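Local structure of TNSA endonuclease (Escherichia coli, 1F1Z) at residues E81-L86 and D114-C119; A128-P133 and I158-F163. The protein cuts the 5' DNA strands at the transposon ends during Tn7 transposition, acting as a metal-dependent endonuclease that forms the transposase together with TnsB. One frame throughout, in Å; residues are numbered along the deposited sequence.

Contact 1: E81-L86 and D114-C119. With MG (magnesium ion), chain C.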
ATOM      1  N   GLU A  81       3.251   3.715   5.813  1.00 36.45           N
ATOM      2  CA  GLU A  81       4.253   2.967   5.070  1.00 37.90           C
ATOM      3  C   GLU A  81       5.646   3.614   5.108  1.00 39.02           C
ATOM      4  O   GLU A  81       5.778   4.819   5.354  1.00 38.75           O
ATOM      5  CB  GLU A  81       3.785   2.729   3.625  1.00 36.58           C
ATOM      6  CG  GLU A  81       3.832   3.946   2.701  1.00 34.78           C
ATOM      7  CD  GLU A  81       2.672   4.912   2.866  1.00 32.64           C
ATOM      8  OE1 GLU A  81       2.623   5.895   2.104  1.00 37.83           O
ATOM      9  OE2 GLU A  81       1.803   4.699   3.731  1.00 29.85           O
ATOM     10  N   GLN A  82       6.670   2.804   4.836  1.00 39.03           N
ATOM     11  CA  GLN A  82       8.067   3.243   4.849  1.00 38.56           C
ATOM     12  C   GLN A  82       8.347   4.069   6.113  1.00 38.17           C
ATOM     13  O   GLN A  82       8.833   5.192   6.044  1.00 36.31           O
ATOM     14  CB  GLN A  82       8.391   4.053   3.593  1.00 38.02           C
ATOM     15  CG  GLN A  82       7.708   3.558   2.322  1.00 37.04           C
ATOM     16  CD  GLN A  82       8.060   2.123   1.946  1.00 35.20           C
ATOM     17  OE1 GLN A  82       9.116   1.601   2.297  1.00 35.40           O
ATOM     18  NE2 GLN A  82       7.178   1.490   1.199  1.00 28.38           N
ATOM     19  N   PHE A  83       8.023   3.492   7.265  1.00 39.40           N
ATOM     20  CA  PHE A  83       8.204   4.141   8.553  1.00 39.37           C
ATOM     21  C   PHE A  83       9.669   4.057   9.019  1.00 42.00           C
ATOM     22  O   PHE A  83      10.230   2.965   9.163  1.00 41.98           O
ATOM     23  CB  PHE A  83       7.282   3.492   9.578  1.00 38.29           C
ATOM     24  CG  PHE A  83       7.236   4.210  10.885  1.00 37.68           C
ATOM     25  CD1 PHE A  83       6.336   5.244  11.080  1.00 38.04           C
ATOM     26  CD2 PHE A  83       8.084   3.846  11.924  1.00 36.86           C
ATOM     27  CE1 PHE A  83       6.274   5.914  12.292  1.00 38.58           C
ATOM     28  CE2 PHE A  83       8.038   4.506  13.149  1.00 36.93           C
ATOM     29  CZ  PHE A  83       7.131   5.543  13.339  1.00 37.80           C
ATOM     30  N   PRO A  84      10.293   5.222   9.286  1.00 44.11           N
ATOM     31  CA  PRO A  84      11.690   5.335   9.734  1.00 43.50           C
ATOM     32  C   PRO A  84      11.929   4.913  11.178  1.00 43.09           C
ATOM     33  O   PRO A  84      11.149   5.241  12.083  1.00 41.82           O
ATOM     34  CB  PRO A  84      11.981   6.819   9.537  1.00 43.76           C
ATOM     35  CG  PRO A  84      10.663   7.451   9.904  1.00 44.99           C
ATOM     36  CD  PRO A  84       9.659   6.551   9.201  1.00 45.41           C
ATOM     37  N   LEU A  85      13.033   4.204  11.387  1.00 43.57           N
ATOM     38  CA  LEU A  85      13.412   3.735  12.712  1.00 44.31           C
ATOM     39  C   LEU A  85      14.463   4.713  13.251  1.00 45.81           C
ATOM     40  O   LEU A  85      15.436   5.039  12.556  1.00 46.00           O
ATOM     41  CB  LEU A  85      13.987   2.321  12.610  1.00 43.96           C
ATOM     42  CG  LEU A  85      13.222   1.322  11.730  1.00 43.16           C
ATOM     43  CD1 LEU A  85      13.951  -0.009  11.681  1.00 42.43           C
ATOM     44  CD2 LEU A  85      11.816   1.140  12.248  1.00 41.33           C
ATOM     45  N   LEU A  86      14.268   5.194  14.476  1.00 47.00           N
ATOM     46  CA  LEU A  86      15.188   6.152  15.090  1.00 48.07           C
ATOM     47  C   LEU A  86      16.641   5.688  15.036  1.00 50.79           C
ATOM     48  O   LEU A  86      17.007   4.658  15.609  1.00 51.17           O
ATOM     49  CB  LEU A  86      14.767   6.441  16.530  1.00 47.21           C
ATOM     50  CG  LEU A  86      15.465   7.575  17.282  1.00 44.59           C
ATOM     51  CD1 LEU A  86      15.421   8.873  16.494  1.00 41.79           C
ATOM     52  CD2 LEU A  86      14.781   7.750  18.625  1.00 44.09           C
ATOM     53  N   ASP A 114       8.548  -1.413   6.428  1.00 36.97           N
ATOM     54  CA  ASP A 114       7.639  -1.245   5.306  1.00 35.26           C
ATOM     55  C   ASP A 114       6.257  -0.712   5.688  1.00 34.35           C
ATOM     56  O   ASP A 114       5.746   0.188   5.014  1.00 33.05           O
ATOM     57  CB  ASP A 114       7.563  -2.541   4.485  1.00 33.78           C
ATOM     58  CG  ASP A 114       8.887  -2.878   3.779  1.00 35.53           C
ATOM     59  OD1 ASP A 114       9.779  -2.002   3.711  1.00 34.73           O
ATOM     60  OD2 ASP A 114       9.040  -4.016   3.287  1.00 31.19           O
ATOM     61  N   PHE A 115       5.690  -1.203   6.791  1.00 33.40           N
ATOM     62  CA  PHE A 115       4.374  -0.745   7.256  1.00 32.29           C
ATOM     63  C   PHE A 115       4.259  -0.692   8.775  1.00 32.44           C
ATOM     64  O   PHE A 115       4.670  -1.626   9.471  1.00 33.10           O
ATOM     65  CB  PHE A 115       3.244  -1.668   6.771  1.00 31.96           C
ATOM     66  CG  PHE A 115       3.065  -1.703   5.289  1.00 32.75           C
ATOM     67  CD1 PHE A 115       3.596  -2.755   4.542  1.00 33.06           C
ATOM     68  CD2 PHE A 115       2.357  -0.704   4.636  1.00 32.63           C
ATOM     69  CE1 PHE A 115       3.424  -2.810   3.174  1.00 32.05           C
ATOM     70  CE2 PHE A 115       2.180  -0.748   3.264  1.00 31.99           C
ATOM     71  CZ  PHE A 115       2.714  -1.806   2.531  1.00 31.66           C
ATOM     72  N   LEU A 116       3.715   0.406   9.284  1.00 32.41           N
ATOM     73  CA  LEU A 116       3.456   0.550  10.711  1.00 32.90           C
ATOM     74  C   LEU A 116       1.946   0.768  10.667  1.00 34.14           C
ATOM     75  O   LEU A 116       1.471   1.703  10.019  1.00 34.32           O
ATOM     76  CB  LEU A 116       4.186   1.765  11.304  1.00 32.81           C
ATOM     77  CG  LEU A 116       4.145   1.973  12.829  1.00 32.38           C
ATOM     78  CD1 LEU A 116       2.881   2.676  13.236  1.00 34.48           C
ATOM     79  CD2 LEU A 116       4.263   0.653  13.568  1.00 29.48           C
ATOM     80  N   VAL A 117       1.183  -0.144  11.254  1.00 35.68           N
ATOM     81  CA  VAL A 117      -0.264  -0.016  11.219  1.00 36.09           C
ATOM     82  C   VAL A 117      -0.945   0.006  12.583  1.00 38.57           C
ATOM     83  O   VAL A 117      -0.500  -0.665  13.514  1.00 38.43           O
ATOM     84  CB  VAL A 117      -0.910  -1.064  10.250  1.00 34.90           C
ATOM     85  CG1 VAL A 117       0.039  -2.199   9.976  1.00 34.30           C
ATOM     86  CG2 VAL A 117      -2.215  -1.601  10.804  1.00 34.60           C
ATOM     87  N   ASP A 118      -1.968   0.858  12.699  1.00 42.17           N
ATOM     88  CA  ASP A 118      -2.756   1.015  13.920  1.00 44.86           C
ATOM     89  C   ASP A 118      -4.113   0.316  13.748  1.00 48.69           C
ATOM     90  O   ASP A 118      -4.682   0.313  12.648  1.00 48.52           O
ATOM     91  CB  ASP A 118      -2.984   2.501  14.225  1.00 42.27           C
ATOM     92  CG  ASP A 118      -1.690   3.263  14.462  1.00 46.06           C
ATOM     93  OD1 ASP A 118      -1.301   3.420  15.638  1.00 49.24           O
ATOM     94  OD2 ASP A 118      -1.070   3.724  13.480  1.00 47.38           O
ATOM     95  N   CYS A 119      -4.640  -0.239  14.838  1.00 53.01           N
ATOM     96  CA  CYS A 119      -5.908  -0.958  14.811  1.00 55.38           C
ATOM     97  C   CYS A 119      -6.910  -0.431  15.820  1.00 58.36           C
ATOM     98  O   CYS A 119      -6.541   0.247  16.780  1.00 57.19           O
ATOM     99  CB  CYS A 119      -5.670  -2.437  15.087  1.00 55.32           C
ATOM    100  SG  CYS A 119      -4.568  -3.192  13.928  1.00 55.55           S
TER
HETATM  101 MG    MG C2001      11.827  -1.189   2.995  1.00 38.70          MG
HETATM  102  O   HOH W   1      10.465  -0.864   1.449  1.00 39.51           O
HETATM  103  O   HOH W   2      11.131   0.521   3.789  1.00 23.94           O
HETATM  104  O   HOH W   3      13.428  -0.552   1.927  1.00 50.95           O
HETATM  105  O   HOH W   4      12.591  -3.395   1.960  1.00 13.77           O
HETATM  106  O   HOH W   5      12.756  -1.974   4.741  1.00 33.60           O

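Contact 2: A128-P133 and I158-F163. With MG (magnesium ion), chain D.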
ATOM      1  N   ALA A 128       3.848  -3.816  13.326  1.00 39.74           N
ATOM      2  CA  ALA A 128       4.703  -3.453  12.199  1.00 38.03           C
ATOM      3  C   ALA A 128       4.887  -4.631  11.259  1.00 38.56           C
ATOM      4  O   ALA A 128       4.834  -5.790  11.688  1.00 39.98           O
ATOM      5  CB  ALA A 128       6.063  -2.984  12.711  1.00 37.13           C
ATOM      6  N   ILE A 129       5.186  -4.326   9.996  1.00 35.65           N
ATOM      7  CA  ILE A 129       5.376  -5.350   8.972  1.00 33.29           C
ATOM      8  C   ILE A 129       6.544  -5.049   8.046  1.00 30.30           C
ATOM      9  O   ILE A 129       6.724  -3.907   7.619  1.00 28.87           O
ATOM     10  CB  ILE A 129       4.114  -5.505   8.078  1.00 32.28           C
ATOM     11  CG1 ILE A 129       2.907  -5.903   8.924  1.00 32.62           C
ATOM     12  CG2 ILE A 129       4.343  -6.575   7.021  1.00 30.96           C
ATOM     13  CD1 ILE A 129       1.626  -5.956   8.143  1.00 41.28           C
ATOM     14  N   GLN A 130       7.350  -6.070   7.766  1.00 28.87           N
ATOM     15  CA  GLN A 130       8.458  -5.933   6.838  1.00 29.59           C
ATOM     16  C   GLN A 130       8.131  -6.881   5.710  1.00 29.40           C
ATOM     17  O   GLN A 130       7.893  -8.058   5.936  1.00 28.79           O
ATOM     18  CB  GLN A 130       9.813  -6.320   7.451  1.00 33.70           C
ATOM     19  CG  GLN A 130      10.972  -6.389   6.415  1.00 27.56           C
ATOM     20  CD  GLN A 130      11.173  -5.087   5.620  1.00 25.56           C
ATOM     21  OE1 GLN A 130      11.260  -5.089   4.375  1.00 30.10           O
ATOM     22  NE2 GLN A 130      11.254  -3.976   6.332  1.00 23.48           N
ATOM     23  N   VAL A 131       8.059  -6.342   4.502  1.00 31.95           N
ATOM     24  CA  VAL A 131       7.763  -7.138   3.323  1.00 33.84           C
ATOM     25  C   VAL A 131       9.068  -7.495   2.591  1.00 34.32           C
ATOM     26  O   VAL A 131       9.898  -6.603   2.304  1.00 35.36           O
ATOM     27  CB  VAL A 131       6.825  -6.373   2.351  1.00 33.15           C
ATOM     28  CG1 VAL A 131       6.427  -7.270   1.195  1.00 33.16           C
ATOM     29  CG2 VAL A 131       5.596  -5.887   3.090  1.00 32.91           C
ATOM     30  N   LYS A 132       9.251  -8.783   2.305  1.00 31.66           N
ATOM     31  CA  LYS A 132      10.427  -9.275   1.599  1.00 31.73           C
ATOM     32  C   LYS A 132      10.142 -10.591   0.895  1.00 33.42           C
ATOM     33  O   LYS A 132       9.364 -11.415   1.395  1.00 34.69           O
ATOM     34  CB  LYS A 132      11.612  -9.467   2.554  1.00 32.40           C
ATOM     35  CG  LYS A 132      12.396  -8.196   2.768  1.00 40.11           C
ATOM     36  CD  LYS A 132      13.625  -8.406   3.591  1.00 45.36           C
ATOM     37  CE  LYS A 132      14.407  -7.108   3.726  1.00 54.61           C
ATOM     38  NZ  LYS A 132      14.822  -6.540   2.414  1.00 55.98           N
ATOM     39  N   PRO A 133      10.671 -10.762  -0.325  1.00 33.60           N
ATOM     40  CA  PRO A 133      10.429 -12.027  -1.034  1.00 35.15           C
ATOM     41  C   PRO A 133      11.176 -13.158  -0.304  1.00 39.17           C
ATOM     42  O   PRO A 133      12.300 -12.964   0.180  1.00 40.74           O
ATOM     43  CB  PRO A 133      10.967 -11.755  -2.447  1.00 34.13           C
ATOM     44  CG  PRO A 133      11.868 -10.567  -2.302  1.00 32.54           C
ATOM     45  CD  PRO A 133      11.280  -9.747  -1.203  1.00 31.95           C
ATOM     46  N   ILE A 158       6.068  -3.842  20.321  1.00 37.88           N
ATOM     47  CA  ILE A 158       5.117  -3.700  19.230  1.00 34.71           C
ATOM     48  C   ILE A 158       5.342  -4.928  18.365  1.00 33.49           C
ATOM     49  O   ILE A 158       6.442  -5.149  17.864  1.00 34.20           O
ATOM     50  CB  ILE A 158       5.399  -2.421  18.403  1.00 34.87           C
ATOM     51  CG1 ILE A 158       5.004  -1.182  19.205  1.00 37.52           C
ATOM     52  CG2 ILE A 158       4.626  -2.445  17.101  1.00 33.57           C
ATOM     53  CD1 ILE A 158       5.384   0.120  18.561  1.00 34.28           C
ATOM     54  N   PRO A 159       4.321  -5.775  18.211  1.00 33.35           N
ATOM     55  CA  PRO A 159       4.434  -6.989  17.400  1.00 33.12           C
ATOM     56  C   PRO A 159       4.942  -6.649  16.004  1.00 34.35           C
ATOM     57  O   PRO A 159       4.484  -5.679  15.404  1.00 36.32           O
ATOM     58  CB  PRO A 159       2.997  -7.489  17.348  1.00 32.79           C
ATOM     59  CG  PRO A 159       2.431  -7.035  18.642  1.00 32.96           C
ATOM     60  CD  PRO A 159       2.950  -5.633  18.736  1.00 33.58           C
ATOM     61  N   TRP A 160       5.881  -7.438  15.497  1.00 32.41           N
ATOM     62  CA  TRP A 160       6.464  -7.223  14.176  1.00 30.48           C
ATOM     63  C   TRP A 160       6.400  -8.553  13.437  1.00 31.38           C
ATOM     64  O   TRP A 160       6.501  -9.619  14.053  1.00 31.21           O
ATOM     65  CB  TRP A 160       7.916  -6.758  14.330  1.00 29.46           C
ATOM     66  CG  TRP A 160       8.725  -6.641  13.047  1.00 28.81           C
ATOM     67  CD1 TRP A 160       8.765  -5.564  12.190  1.00 28.53           C
ATOM     68  CD2 TRP A 160       9.681  -7.580  12.553  1.00 26.46           C
ATOM     69  NE1 TRP A 160       9.704  -5.780  11.211  1.00 27.49           N
ATOM     70  CE2 TRP A 160      10.283  -7.013  11.411  1.00 26.39           C
ATOM     71  CE3 TRP A 160      10.102  -8.847  12.974  1.00 25.63           C
ATOM     72  CZ2 TRP A 160      11.275  -7.663  10.685  1.00 25.57           C
ATOM     73  CZ3 TRP A 160      11.099  -9.498  12.245  1.00 25.11           C
ATOM     74  CH2 TRP A 160      11.672  -8.901  11.120  1.00 24.73           C
ATOM     75  N   PHE A 161       6.215  -8.497  12.122  1.00 32.04           N
ATOM     76  CA  PHE A 161       6.128  -9.712  11.321  1.00 32.01           C
ATOM     77  C   PHE A 161       6.752  -9.521   9.943  1.00 32.21           C
ATOM     78  O   PHE A 161       6.923  -8.393   9.477  1.00 31.37           O
ATOM     79  CB  PHE A 161       4.662 -10.127  11.156  1.00 32.04           C
ATOM     80  CG  PHE A 161       3.879 -10.154  12.442  1.00 30.65           C
ATOM     81  CD1 PHE A 161       3.298  -8.994  12.942  1.00 30.39           C
ATOM     82  CD2 PHE A 161       3.745 -11.336  13.163  1.00 29.18           C
ATOM     83  CE1 PHE A 161       2.589  -9.010  14.147  1.00 30.34           C
ATOM     84  CE2 PHE A 161       3.037 -11.358  14.369  1.00 28.60           C
ATOM     85  CZ  PHE A 161       2.462 -10.193  14.861  1.00 28.49           C
ATOM     86  N   ILE A 162       7.132 -10.624   9.315  1.00 34.75           N
ATOM     87  CA  ILE A 162       7.711 -10.578   7.979  1.00 38.55           C
ATOM     88  C   ILE A 162       6.692 -11.180   7.014  1.00 41.60           C
ATOM     89  O   ILE A 162       6.230 -12.300   7.232  1.00 41.88           O
ATOM     90  CB  ILE A 162       9.008 -11.427   7.882  1.00 39.28           C
ATOM     91  CG1 ILE A 162      10.114 -10.839   8.758  1.00 39.66           C
ATOM     92  CG2 ILE A 162       9.490 -11.510   6.435  1.00 38.96           C
ATOM     93  CD1 ILE A 162      11.426 -11.590   8.658  1.00 34.70           C
ATOM     94  N   PHE A 163       6.304 -10.433   5.985  1.00 45.82           N
ATOM     95  CA  PHE A 163       5.366 -10.957   4.995  1.00 49.44           C
ATOM     96  C   PHE A 163       6.097 -11.156   3.668  1.00 50.78           C
ATOM     97  O   PHE A 163       6.779 -10.248   3.167  1.00 51.31           O
ATOM     98  CB  PHE A 163       4.137 -10.046   4.831  1.00 51.10           C
ATOM     99  CG  PHE A 163       3.100 -10.195   5.934  1.00 54.02           C
ATOM    100  CD1 PHE A 163       2.023  -9.308   6.023  1.00 54.55           C
ATOM    101  CD2 PHE A 163       3.219 -11.193   6.908  1.00 56.04           C
ATOM    102  CE1 PHE A 163       1.077  -9.418   7.053  1.00 54.47           C
ATOM    103  CE2 PHE A 163       2.279 -11.311   7.945  1.00 56.11           C
ATOM    104  CZ  PHE A 163       1.211 -10.414   8.018  1.00 55.40           C
TER
HETATM  105 MG    MG D2002      11.285  -4.967   2.221  1.00 35.48          MG
HETATM  106  O   HOH W   6      12.605  -5.756   0.735  1.00 37.55           O
HETATM  107  O   HOH W   4      12.591  -3.395   1.960  1.00 13.77           O
HETATM  108  O   HOH W   7       9.833  -4.425   0.903  1.00 44.24           O

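Contact 1: E81-L86 and D114-C119
The ring of Phe83 carries the isobutyl group of Leu116 on one face: CG of Leu116 stands 4.3 Å from the ring centroid and 9° off its normal, a CH-pi contact, while CB of Leu116 sits 3.9 Å from CG of Phe83. The two side chains run alongside each other in the same direction. The Phe115 ring meets CB of Glu81 obliquely, its CE2 3.8 Å from that carbon. Glu81 and Phe115 form an antiparallel non-hydrogen-bonded pair, but CG of Glu81 is set between its backbone N and carbonyl carbon (chi1 74°), and the carboxylate leads away to Arg54, His56 and the backbone N of His57. Both segments turn a corner next to this pair, at Gln82 and at Asp114, where Gln82 N donates to Asp114 O at 2.8 Å; the donor stands well above the carbonyl plane. Asp114 and Phe115 both face Ile129, a classic beta bulge. Beyond it the Gln82 amide and the Asp114 carboxylate, planes 49° apart, approach the same magnesium ion differently. OD1 of Asp114 binds the metal at 2.3 Å, and five waters complete six ligands. OE1 of Gln82 accepts from two of these waters, at 2.9 Å from water 1 and 2.7 Å from water 2, while its NE2 donates to catalytic Glu63. Gln82 is therefore a second-shell residue that probably orients two metal-bound waters beside the directly coordinating carboxylate.

Contact 2: A128-P133 and I158-F163
CG of Trp160 is anti to the backbone N (chi1 173°), and chi2 of 85° turns the indole plane roughly perpendicular to the plane of CA, CB and CG, which brings its CD1 edge to Ala128 of the neighbouring strand. CB of Ala128 lies in the indole plane at its edge, 3.8 Å from CD1 of Trp160, whereas CB of Gln130 meets the ring obliquely, 3.8 Å from CZ2. A bend at chi2 (56°) turns the Gln130 amide away from the indole, so that OE1 binds magnesium at 2.2 Å; Val131 O binds the same ion at 2.1 Å, with three waters. NE2 of Gln130 and NE1 of Trp160 both donate to OE2 of Glu149. With the indole gone, as for an alanine here, a gap is likely to open beside Ala128 and Gln130 and Glu149 would probably lose one of these two donors, leaving the metal-binding amide less firmly placed. On the sheet face of Ile129, Val131 and Phe163, CD1 of Ile129 crosses to CE1 of Phe163 at 3.7 Å. The parallel strands are joined by five backbone hydrogen bonds, from Ala128 N to Pro159 O at one end to Lys132 N to Phe163 O at the other. Catalytic Lys132 sends NZ to metal-bound water 6, 2.9 Å away. Helix 140-155 connects the two strands as a beta-alpha-beta unit and lies over the Trp160 side, where Trp153 meets the indole with nearly parallel rings; Val131 faces helix 61-72, and strand 112-119 flanks 126-131 across from 160-163.

In the fold
Contacts 1 and 2, centres about 10 Å apart, share one mixed sheet ordered 76-84, 112-119, 126-131, 160-163, the core of a restriction-endonuclease fold. The middle strands join them: Ile129 N lies 2.8 Å from Phe115 O, a probable hydrogen bond, and Val131 N is equally close to Asp114 OD2. Asp114 thus spans both contacts, one carboxylate oxygen on the contact 1 magnesium and the other on the strand that supplies Gln130, Val131 and Lys132. Water 4 bridges the ions, 2.5 Å from the contact 1 magnesium and 2.1 Å from the contact 2 magnesium. Together with Glu63, the two contacts assemble the two-metal active site at one end of the sheet.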